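Sso-CP2 metallo-carboxypetidase (Sulfolobus solfataricus, PDB 4MMO) probably acts as a zinc-dependent carboxypeptidase of the M20 family, removing residues from the C-terminal end of peptides. Local coordinates at residues T108-A111 with R112-A115; P15-A19 with T20-I24; G384-V387 with Y388-I392. All blocks are in the same frame, centred on the assembly; numbering follows the deposited sequence.

Contact 1: residues T108-A111 with R112-A115; sequences TLMA and RLFA
M110 meets the F114 ring because its CG stands anti to the backbone N (chi1 -173°) and its chain then bends twice, at chi2 and chi3, folding the thioether towards the next turn. CG comes in at the ring edge, in its plane, and SD lies 3.5 Å from F114 CE2: an oblique Met-aromatic contact with the sulfur well off the ring normal. Two residues earlier in each segment, R112 runs extended from CG to NE alongside T108, whose CG2 sits over a face of the guanidinium, 3.9 Å from R112 NE. That NE is buried without a partner; R112 NH1 bonds M162 O, and T108 OG1 bonds A401 N. Backbone bonds link F114 N to M110 O (3.0 Å) and A115 N to A111 O (2.9 Å), whereas L113 N to L109 O is weak. Were F114 an alanine, M110 SD would probably lose this ring as partner, and a gap would open towards helices 3-12, 24-39 and 417-433. L109 and L113, side by side, reach strand 128-134. The i to i+4 bonds mark an alpha-helix; this one, 102-121, is buried between the mixed sheet and those three helices in the zinc-binding part of the M20 fold.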
loop_
_atom_site.group_PDB
_atom_site.type_symbol
_atom_site.label_atom_id
_atom_site.label_comp_id
_atom_site.label_asym_id
_atom_site.label_seq_id
_atom_site.Cartn_x
_atom_site.Cartn_y
_atom_site.Cartn_z
ATOM N N THR A 108 -19.375 -27.352 11.464
ATOM C CA THR A 108 -20.198 -27.052 12.634
ATOM C C THR A 108 -21.663 -26.927 12.235
ATOM O O THR A 108 -22.553 -27.340 12.975
ATOM C CB THR A 108 -19.741 -25.750 13.315
ATOM O OG1 THR A 108 -18.356 -25.855 13.660
ATOM C CG2 THR A 108 -20.560 -25.468 14.577
ATOM N N LEU A 109 -21.909 -26.370 11.054
ATOM C CA LEU A 109 -23.274 -26.183 10.571
ATOM C C LEU A 109 -23.942 -27.533 10.371
ATOM O O LEU A 109 -25.107 -27.720 10.725
ATOM C CB LEU A 109 -23.274 -25.388 9.258
ATOM C CG LEU A 109 -24.612 -24.978 8.626
ATOM C CD1 LEU A 109 -24.372 -23.838 7.640
ATOM C CD2 LEU A 109 -25.316 -26.116 7.895
ATOM N N MET A 110 -23.192 -28.472 9.807
ATOM C CA MET A 110 -23.739 -29.765 9.415
ATOM C C MET A 110 -23.869 -30.690 10.625
ATOM O O MET A 110 -24.811 -31.480 10.712
ATOM C CB MET A 110 -22.848 -30.413 8.352
ATOM C CG MET A 110 -23.409 -31.689 7.754
ATOM S SD MET A 110 -24.939 -31.434 6.840
ATOM C CE MET A 110 -24.372 -30.413 5.484
ATOM N N ALA A 111 -22.915 -30.592 11.545
ATOM C CA ALA A 111 -22.967 -31.354 12.788
ATOM C C ALA A 111 -24.279 -31.074 13.509
ATOM O O ALA A 111 -25.002 -31.998 13.881
ATOM C CB ALA A 111 -21.785 -31.006 13.681
ATOM N N ARG A 112 -24.594 -29.793 13.670
ATOM C CA ARG A 112 -25.816 -29.383 14.349
ATOM C C ARG A 112 -27.052 -29.960 13.668
ATOM O O ARG A 112 -27.992 -30.389 14.337
ATOM C CB ARG A 112 -25.918 -27.859 14.395
ATOM C CG ARG A 112 -24.868 -27.196 15.263
ATOM C CD ARG A 112 -25.002 -25.687 15.225
ATOM N NE ARG A 112 -24.076 -25.036 16.146
ATOM C CZ ARG A 112 -23.963 -23.719 16.289
ATOM N NH1 ARG A 112 -24.716 -22.902 15.566
ATOM N NH2 ARG A 112 -23.091 -23.219 17.152
ATOM N N LEU A 113 -27.042 -29.971 12.338
ATOM C CA LEU A 113 -28.162 -30.502 11.559
ATOM C C LEU A 113 -28.381 -31.985 11.829
ATOM O O LEU A 113 -29.514 -32.439 11.965
ATOM C CB LEU A 113 -27.921 -30.305 10.059
ATOM C CG LEU A 113 -28.629 -29.148 9.356
ATOM C CD1 LEU A 113 -28.232 -29.127 7.885
ATOM C CD2 LEU A 113 -30.139 -29.250 9.484
ATOM N N PHE A 114 -27.290 -32.740 11.888
ATOM C CA PHE A 114 -27.385 -34.172 12.106
ATOM C C PHE A 114 -27.757 -34.495 13.558
ATOM O O PHE A 114 -28.397 -35.511 13.819
ATOM C CB PHE A 114 -26.094 -34.871 11.681
ATOM C CG PHE A 114 -26.051 -35.198 10.212
ATOM C CD1 PHE A 114 -26.776 -36.267 9.712
ATOM C CD2 PHE A 114 -25.309 -34.426 9.331
ATOM C CE1 PHE A 114 -26.755 -36.568 8.364
ATOM C CE2 PHE A 114 -25.283 -34.724 7.981
ATOM C CZ PHE A 114 -26.007 -35.796 7.497
ATOM N N ALA A 115 -27.381 -33.624 14.492
ATOM C CA ALA A 115 -27.813 -33.778 15.879
ATOM C C ALA A 115 -29.330 -33.656 15.959
ATOM O O ALA A 115 -29.995 -34.482 16.580
ATOM C CB ALA A 115 -27.152 -32.740 16.771
#

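Contact 2: residues P15-A19 with T20-I24; sequences PSISA and TGEGI. With SO4 (sulfate ion), chain E.
I17 O accepts G21 N at 2.7 Å, the donor tilted 20° from the carbonyl plane, and this short but bent bond closes the loop S18-T20. In return I17 N reaches E22 O, but weakly. With G21 and E22 both facing I17, the arrangement fits a G1 beta bulge, though the I17-E22 pairing is loose; the positive phi of G21 (97°) would jam a CB against the preceding carbonyl. T20 steadies the same bend: its OG1, lodged between its own backbone N and carbonyl carbon, accepts E22 N at 3.2 Å, an ST turn. Within the loop, I24 CD1 touches S16 O at 3.5 Å and S18 CA at 3.7 Å. G23 fits tightly against P15, where a CB would clash with P15 O; its CA instead makes a CA-H...O contact with that oxygen, 3.2 Å away. G23 N donates to sulfate O3 at 2.7 Å, and D25 N and E26 N bind the same ion, probably picked up from the crystallisation liquor. Farther out, S16 OG is bonded to Y72 O and S18 OG to D73 OD2, while the S18 side chain touches E138, a zinc-binding residue of this protein although no zinc is bound to it in this chain. The whole is a G1 bulge overlapping a type II beta turn, G21 to I24, with G23 as N-cap of helix 24-39 and an anion at that N-terminus.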
loop_
_atom_site.group_PDB
_atom_site.type_symbol
_atom_site.label_atom_id
_atom_site.label_comp_id
_atom_site.label_asym_id
_atom_site.label_seq_id
_atom_site.Cartn_x
_atom_site.Cartn_y
_atom_site.Cartn_z
ATOM N N PRO A 15 -18.095 -24.961 -3.642
ATOM C CA PRO A 15 -17.559 -23.659 -3.246
ATOM C C PRO A 15 -18.674 -22.653 -2.999
ATOM O O PRO A 15 -19.781 -22.804 -3.513
ATOM C CB PRO A 15 -16.689 -23.251 -4.440
ATOM C CG PRO A 15 -17.225 -24.012 -5.586
ATOM C CD PRO A 15 -17.743 -25.306 -5.030
ATOM N N SER A 16 -18.377 -21.641 -2.196
ATOM C CA SER A 16 -19.371 -20.664 -1.790
ATOM C C SER A 16 -18.638 -19.460 -1.239
ATOM O O SER A 16 -18.881 -19.017 -0.117
ATOM C CB SER A 16 -20.308 -21.260 -0.737
ATOM O OG SER A 16 -19.571 -21.953 0.250
ATOM N N ILE A 17 -17.714 -18.944 -2.037
ATOM C CA ILE A 17 -16.956 -17.769 -1.655
ATOM C C ILE A 17 -17.857 -16.557 -1.828
ATOM O O ILE A 17 -18.260 -16.228 -2.938
ATOM C CB ILE A 17 -15.682 -17.634 -2.496
ATOM C CG1 ILE A 17 -14.874 -18.936 -2.428
ATOM C CG2 ILE A 17 -14.852 -16.456 -2.009
ATOM C CD1 ILE A 17 -13.669 -18.975 -3.342
ATOM N N SER A 18 -18.196 -15.911 -0.716
ATOM C CA SER A 18 -19.093 -14.763 -0.746
ATOM C C SER A 18 -18.377 -13.521 -1.268
ATOM O O SER A 18 -19.012 -12.605 -1.788
ATOM C CB SER A 18 -19.657 -14.492 0.651
ATOM O OG SER A 18 -18.617 -14.415 1.609
ATOM N N ALA A 19 -17.055 -13.496 -1.125
ATOM C CA ALA A 19 -16.255 -12.362 -1.579
ATOM C C ALA A 19 -16.396 -12.150 -3.084
ATOM O O ALA A 19 -16.413 -11.015 -3.555
ATOM C CB ALA A 19 -14.797 -12.568 -1.216
ATOM N N THR A 20 -16.501 -13.250 -3.827
ATOM C CA THR A 20 -16.636 -13.204 -5.282
ATOM C C THR A 20 -18.049 -13.584 -5.718
ATOM O O THR A 20 -18.519 -13.161 -6.772
ATOM C CB THR A 20 -15.637 -14.161 -5.965
ATOM O OG1 THR A 20 -15.919 -15.513 -5.583
ATOM C CG2 THR A 20 -14.206 -13.813 -5.572
ATOM N N GLY A 21 -18.723 -14.381 -4.894
ATOM C CA GLY A 21 -20.063 -14.852 -5.199
ATOM C C GLY A 21 -20.043 -16.238 -5.812
ATOM O O GLY A 21 -21.082 -16.777 -6.202
ATOM N N GLU A 22 -18.854 -16.828 -5.877
ATOM C CA GLU A 22 -18.659 -18.095 -6.575
ATOM C C GLU A 22 -19.293 -19.274 -5.834
ATOM O O GLU A 22 -18.800 -19.713 -4.792
ATOM C CB GLU A 22 -17.164 -18.340 -6.791
ATOM C CG GLU A 22 -16.839 -19.287 -7.929
ATOM C CD GLU A 22 -15.415 -19.122 -8.428
ATOM O OE1 GLU A 22 -14.591 -18.528 -7.700
ATOM O OE2 GLU A 22 -15.118 -19.578 -9.553
ATOM N N GLY A 23 -20.395 -19.773 -6.384
ATOM C CA GLY A 23 -21.044 -20.968 -5.876
ATOM C C GLY A 23 -22.071 -20.708 -4.789
ATOM O O GLY A 23 -22.687 -21.646 -4.281
ATOM N N ILE A 24 -22.261 -19.438 -4.443
ATOM C CA ILE A 24 -23.198 -19.050 -3.396
ATOM C C ILE A 24 -24.601 -19.609 -3.618
ATOM O O ILE A 24 -25.152 -20.267 -2.738
ATOM C CB ILE A 24 -23.277 -17.509 -3.270
ATOM C CG1 ILE A 24 -21.976 -16.957 -2.681
ATOM C CG2 ILE A 24 -24.470 -17.079 -2.408
ATOM C CD1 ILE A 24 -21.708 -17.361 -1.218
HETATM S S SO4 E . -23.651 -18.924 -8.061
HETATM O O1 SO4 E . -24.229 -18.386 -9.291
HETATM O O2 SO4 E . -24.207 -20.252 -7.803
HETATM O O3 SO4 E . -22.199 -19.026 -8.205
HETATM O O4 SO4 E . -23.969 -18.032 -6.947
#

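Contact 3: residues G384-V387 with Y388-I392; sequences GLFV and YKLGI
L385 O takes two backbone donors, K389 N at 2.9 Å and L390 N at 3.1 Å, near the C-terminal end of the helix. K389 N comes from above the carbonyl plane, 40° out of it, whereas L390 N lies almost in line with the C=O bond; the second bond belongs to a wider, pi-type turn. Y388 N keeps the regular spacing to G384 O. Past the helix G391 turns to positive phi, which brings I392 N back to within 3.0 Å of F386 O, a nearly straight bond between residues six apart. The returning chain also sets I392 O against V387 CA in a CA-H...O contact.

Among the side chains, V387 CG1, anti to its own N (chi1 176°), rises over one face of the Y388 ring, 3.9 Å above its plane and offset toward the rim: a CH-pi contact. Y388 OH is bonded to P346 O, so the ring is held at its far end as well. F386 and L390 point the same way, CD1 of F386 lying 3.7 Å from CD1 of L390; both reach L67 on strand 65-71, and F386 also meets the Y69 ring at about 65°. L385 O and F386 O thus both find amide donors as the chain leaves the helix, while the side chains pack on strands 65-71 and 337-348 and on helix 144-149.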
loop_
_atom_site.group_PDB
_atom_site.type_symbol
_atom_site.label_atom_id
_atom_site.label_comp_id
_atom_site.label_asym_id
_atom_site.label_seq_id
_atom_site.Cartn_x
_atom_site.Cartn_y
_atom_site.Cartn_z
ATOM N N GLY A 384 -24.706 -9.067 17.525
ATOM C CA GLY A 384 -25.373 -7.825 17.879
ATOM C C GLY A 384 -26.777 -7.697 17.326
ATOM O O GLY A 384 -27.659 -7.160 17.990
ATOM N N LEU A 385 -26.992 -8.191 16.112
ATOM C CA LEU A 385 -28.309 -8.112 15.494
ATOM C C LEU A 385 -29.322 -8.937 16.273
ATOM O O LEU A 385 -30.451 -8.504 16.495
ATOM C CB LEU A 385 -28.253 -8.603 14.046
ATOM C CG LEU A 385 -27.292 -7.853 13.128
ATOM C CD1 LEU A 385 -27.395 -8.405 11.716
ATOM C CD2 LEU A 385 -27.566 -6.348 13.150
ATOM N N PHE A 386 -28.914 -10.129 16.690
ATOM C CA PHE A 386 -29.824 -11.038 17.366
ATOM C C PHE A 386 -30.142 -10.541 18.773
ATOM O O PHE A 386 -31.281 -10.621 19.227
ATOM C CB PHE A 386 -29.235 -12.449 17.383
ATOM C CG PHE A 386 -29.092 -13.049 16.015
ATOM C CD1 PHE A 386 -30.181 -13.627 15.384
ATOM C CD2 PHE A 386 -27.880 -13.014 15.349
ATOM C CE1 PHE A 386 -30.062 -14.170 14.120
ATOM C CE2 PHE A 386 -27.752 -13.560 14.083
ATOM C CZ PHE A 386 -28.845 -14.137 13.467
ATOM N N VAL A 387 -29.140 -9.996 19.448
ATOM C CA VAL A 387 -29.323 -9.507 20.808
ATOM C C VAL A 387 -30.090 -8.184 20.841
ATOM O O VAL A 387 -31.015 -8.023 21.628
ATOM C CB VAL A 387 -27.967 -9.337 21.518
ATOM C CG1 VAL A 387 -28.148 -8.726 22.904
ATOM C CG2 VAL A 387 -27.265 -10.677 21.621
ATOM N N TYR A 388 -29.711 -7.241 19.983
ATOM C CA TYR A 388 -30.259 -5.888 20.055
ATOM C C TYR A 388 -31.497 -5.683 19.191
ATOM O O TYR A 388 -32.445 -5.022 19.615
ATOM C CB TYR A 388 -29.187 -4.863 19.683
ATOM C CG TYR A 388 -28.022 -4.853 20.646
ATOM C CD1 TYR A 388 -28.233 -4.807 22.019
ATOM C CD2 TYR A 388 -26.717 -4.909 20.187
ATOM C CE1 TYR A 388 -27.176 -4.806 22.905
ATOM C CE2 TYR A 388 -25.649 -4.908 21.070
ATOM C CZ TYR A 388 -25.885 -4.858 22.425
ATOM O OH TYR A 388 -24.828 -4.859 23.305
ATOM N N LYS A 389 -31.497 -6.242 17.986
ATOM C CA LYS A 389 -32.611 -6.025 17.070
ATOM C C LYS A 389 -33.730 -7.039 17.303
ATOM O O LYS A 389 -34.904 -6.677 17.292
ATOM C CB LYS A 389 -32.138 -6.049 15.617
ATOM C CG LYS A 389 -30.902 -5.202 15.359
ATOM C CD LYS A 389 -31.120 -3.746 15.754
ATOM C CE LYS A 389 -29.904 -2.894 15.420
ATOM N NZ LYS A 389 -30.165 -1.436 15.587
ATOM N N LEU A 390 -33.367 -8.300 17.524
ATOM C CA LEU A 390 -34.355 -9.337 17.824
ATOM C C LEU A 390 -34.636 -9.432 19.321
ATOM O O LEU A 390 -35.566 -10.122 19.741
ATOM C CB LEU A 390 -33.896 -10.702 17.301
ATOM C CG LEU A 390 -34.234 -11.064 15.854
ATOM C CD1 LEU A 390 -33.702 -12.453 15.544
ATOM C CD2 LEU A 390 -35.731 -11.008 15.585
ATOM N N GLY A 391 -33.826 -8.752 20.123
ATOM C CA GLY A 391 -34.052 -8.699 21.554
ATOM C C GLY A 391 -33.847 -10.025 22.262
ATOM O O GLY A 391 -34.478 -10.277 23.287
ATOM N N ILE A 392 -32.972 -10.872 21.726
ATOM C CA ILE A 392 -32.666 -12.155 22.358
ATOM C C ILE A 392 -31.417 -12.041 23.225
ATOM O O ILE A 392 -30.292 -12.182 22.745
ATOM C CB ILE A 392 -32.477 -13.280 21.325
ATOM C CG1 ILE A 392 -33.699 -13.362 20.404
ATOM C CG2 ILE A 392 -32.258 -14.612 22.039
ATOM C CD1 ILE A 392 -33.583 -14.402 19.307
#

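Overall arrangement
Along the chain the order is contact 2, contact 1, contact 3, and none touches another. Centres lie about 21 Å apart for contacts 1 and 2, about 23 Å for 1 and 3, and about 27 Å for 2 and 3. Contact 2 leads from helix 3-12 into helix 24-39, and side chains of contact 1 on helix 102-121 rest on both. The six-stranded mixed sheet joins contacts 1 and 3 through strands 128-134 and 65-71; contact 3 also touches strand 337-348 of the antiparallel sheet. Side chains of T108, S18 and F386 lie about 8, 10 and 12 Å from the bound zinc ion, so elements far apart in sequence converge near the metal site.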